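PDB 6NSI: manganese-binding protein from Chlamydia trachomatis, which binds iron, manganese and nickel ions, with a preference for ferrous iron, and delivers them to the membrane permease of an ABC transporter for import. Local coordinates for residues 174-179 / 183-188. Sequence-based numbering, arbitrary orientation.
Sequences FTRRYL and AERVSG
Arg-185 reaches from helix 182-187 to the C-terminal end of helix 172-178, where its NH1 donates a hydrogen bond to the carbonyl O of Arg-176 (2.7 Å). The acceptor lies almost in the guanidinium plane, and the N-H points at it fairly directly (158°). The O of Arg-177 is also close to the same NH1, at 3.1 Å, but sits obliquely to the guanidinium. The partial negative end of helix 172-178 probably adds a favourable electrostatic component. Bends at chi2 and chi3 (131° and 40°) turn the Arg-185 chain towards these carbonyls. The two arginine side chains cross at about a right angle and touch through their methylenes, CG of Arg-176 lying 4.0 Å from CG of Arg-185. Their guanidinium planes are nearly perpendicular, and each has its own partner: NH2 of Arg-185 forms a salt bridge with Asp-182, while NH1 of Arg-176 bonds to the carbonyl of Asp-91. An arginine of the following helix thus supplies a donor to the last turn of helix 172-178 across a short helix-to-helix turn, near the protein surface; the Arg-176 side chain lies about 10 Å from that of the iron ligand His-102. On the face of helix 172-178 turned away from Arg-185, the buried Phe-174 and Tyr-178 pack against helices 129-154 and 266-280, and Leu-179 touches Leu-164 of strand 164-165.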
loop_
_atom_site.group_PDB
_atom_site.type_symbol
_atom_site.label_atom_id
_atom_site.label_comp_id
_atom_site.label_asym_id
_atom_site.label_seq_id
_atom_site.Cartn_x
_atom_site.Cartn_y
_atom_site.Cartn_z
ATOM N N PHE A 174 4.606 1.706 6.187
ATOM C CA PHE A 174 5.970 1.340 5.831
ATOM C C PHE A 174 6.981 2.025 6.747
ATOM O O PHE A 174 7.902 1.389 7.281
ATOM C CB PHE A 174 6.181 1.741 4.355
ATOM C CG PHE A 174 7.532 1.406 3.791
ATOM C CD1 PHE A 174 8.613 2.284 3.944
ATOM C CD2 PHE A 174 7.709 0.243 3.055
ATOM C CE1 PHE A 174 9.842 1.982 3.411
ATOM C CE2 PHE A 174 8.939 -0.073 2.514
ATOM C CZ PHE A 174 10.009 0.805 2.680
ATOM N N THR A 175 6.827 3.339 6.916
ATOM C CA THR A 175 7.783 4.133 7.677
ATOM C C THR A 175 7.768 3.752 9.153
ATOM O O THR A 175 8.823 3.652 9.792
ATOM C CB THR A 175 7.437 5.614 7.518
ATOM O OG1 THR A 175 7.581 6.013 6.135
ATOM C CG2 THR A 175 8.312 6.470 8.438
ATOM N N ARG A 176 6.571 3.585 9.714
ATOM C CA ARG A 176 6.429 3.206 11.118
ATOM C C ARG A 176 7.052 1.834 11.390
ATOM O O ARG A 176 7.722 1.638 12.414
ATOM C CB ARG A 176 4.940 3.227 11.495
ATOM C CG ARG A 176 4.639 3.154 13.011
ATOM C CD ARG A 176 3.120 3.038 13.295
ATOM N NE ARG A 176 2.530 1.840 12.686
ATOM C CZ ARG A 176 1.256 1.446 12.830
ATOM N NH1 ARG A 176 0.401 2.163 13.565
ATOM N NH2 ARG A 176 0.827 0.324 12.239
ATOM N N ARG A 177 6.858 0.873 10.478
ATOM C CA ARG A 177 7.411 -0.464 10.678
ATOM C C ARG A 177 8.916 -0.510 10.432
ATOM O O ARG A 177 9.668 -1.009 11.273
ATOM C CB ARG A 177 6.720 -1.492 9.775
ATOM C CG ARG A 177 7.381 -2.896 9.936
ATOM C CD ARG A 177 6.461 -4.037 9.577
ATOM N NE ARG A 177 6.988 -5.363 9.921
ATOM C CZ ARG A 177 6.772 -5.982 11.088
ATOM N NH1 ARG A 177 6.060 -5.391 12.045
ATOM N NH2 ARG A 177 7.262 -7.204 11.311
ATOM N N TYR A 178 9.372 -0.020 9.273
ATOM C CA TYR A 178 10.708 -0.341 8.775
ATOM C C TYR A 178 11.736 0.753 8.979
ATOM O O TYR A 178 12.935 0.471 8.886
ATOM C CB TYR A 178 10.679 -0.636 7.271
ATOM C CG TYR A 178 9.829 -1.820 6.899
ATOM C CD1 TYR A 178 10.137 -3.097 7.366
ATOM C CD2 TYR A 178 8.709 -1.655 6.091
ATOM C CE1 TYR A 178 9.349 -4.186 7.031
ATOM C CE2 TYR A 178 7.921 -2.725 5.743
ATOM C CZ TYR A 178 8.244 -3.995 6.207
ATOM O OH TYR A 178 7.433 -5.060 5.853
ATOM N N LEU A 179 11.309 1.993 9.172
ATOM C CA LEU A 179 12.230 3.116 9.232
ATOM C C LEU A 179 12.370 3.676 10.637
ATOM O O LEU A 179 13.186 4.586 10.855
ATOM C CB LEU A 179 11.776 4.226 8.263
ATOM C CG LEU A 179 11.860 3.892 6.764
ATOM C CD1 LEU A 179 11.466 5.098 5.901
ATOM C CD2 LEU A 179 13.232 3.373 6.364
ATOM N N ALA A 183 11.185 2.926 20.197
ATOM C CA ALA A 183 10.907 4.131 20.973
ATOM C C ALA A 183 10.105 5.133 20.159
ATOM O O ALA A 183 9.186 5.776 20.679
ATOM C CB ALA A 183 12.210 4.766 21.447
ATOM N N GLU A 184 10.452 5.290 18.880
ATOM C CA GLU A 184 9.676 6.164 18.013
ATOM C C GLU A 184 8.277 5.601 17.773
ATOM O O GLU A 184 7.302 6.358 17.674
ATOM C CB GLU A 184 10.433 6.369 16.699
ATOM C CG GLU A 184 11.675 7.262 16.817
ATOM C CD GLU A 184 12.645 7.045 15.667
ATOM O OE1 GLU A 184 12.278 6.312 14.724
ATOM O OE2 GLU A 184 13.770 7.595 15.699
ATOM N N ARG A 185 8.156 4.276 17.702
ATOM C CA ARG A 185 6.845 3.655 17.565
ATOM C C ARG A 185 5.961 3.959 18.771
ATOM O O ARG A 185 4.798 4.345 18.619
ATOM C CB ARG A 185 7.006 2.147 17.373
ATOM C CG ARG A 185 6.019 1.535 16.391
ATOM C CD ARG A 185 6.701 0.647 15.360
ATOM N NE ARG A 185 7.770 -0.163 15.937
ATOM C CZ ARG A 185 8.938 -0.380 15.344
ATOM N NH1 ARG A 185 9.187 0.145 14.148
ATOM N NH2 ARG A 185 9.862 -1.121 15.945
ATOM N N VAL A 186 6.491 3.801 19.988
ATOM C CA VAL A 186 5.632 4.002 21.156
ATOM C C VAL A 186 5.337 5.489 21.366
ATOM O O VAL A 186 4.219 5.864 21.732
ATOM C CB VAL A 186 6.241 3.345 22.412
ATOM C CG1 VAL A 186 6.653 1.895 22.128
ATOM C CG2 VAL A 186 7.421 4.131 22.922
ATOM N N SER A 187 6.322 6.362 21.120
ATOM C CA SER A 187 6.105 7.793 21.322
ATOM C C SER A 187 5.235 8.399 20.228
ATOM O O SER A 187 4.517 9.376 20.474
ATOM C CB SER A 187 7.447 8.530 21.382
ATOM O OG SER A 187 8.095 8.538 20.117
ATOM N N GLY A 188 5.280 7.843 19.023
ATOM C CA GLY A 188 4.697 8.509 17.881
ATOM C C GLY A 188 5.642 9.435 17.142
ATOM O O GLY A 188 5.244 10.019 16.116
#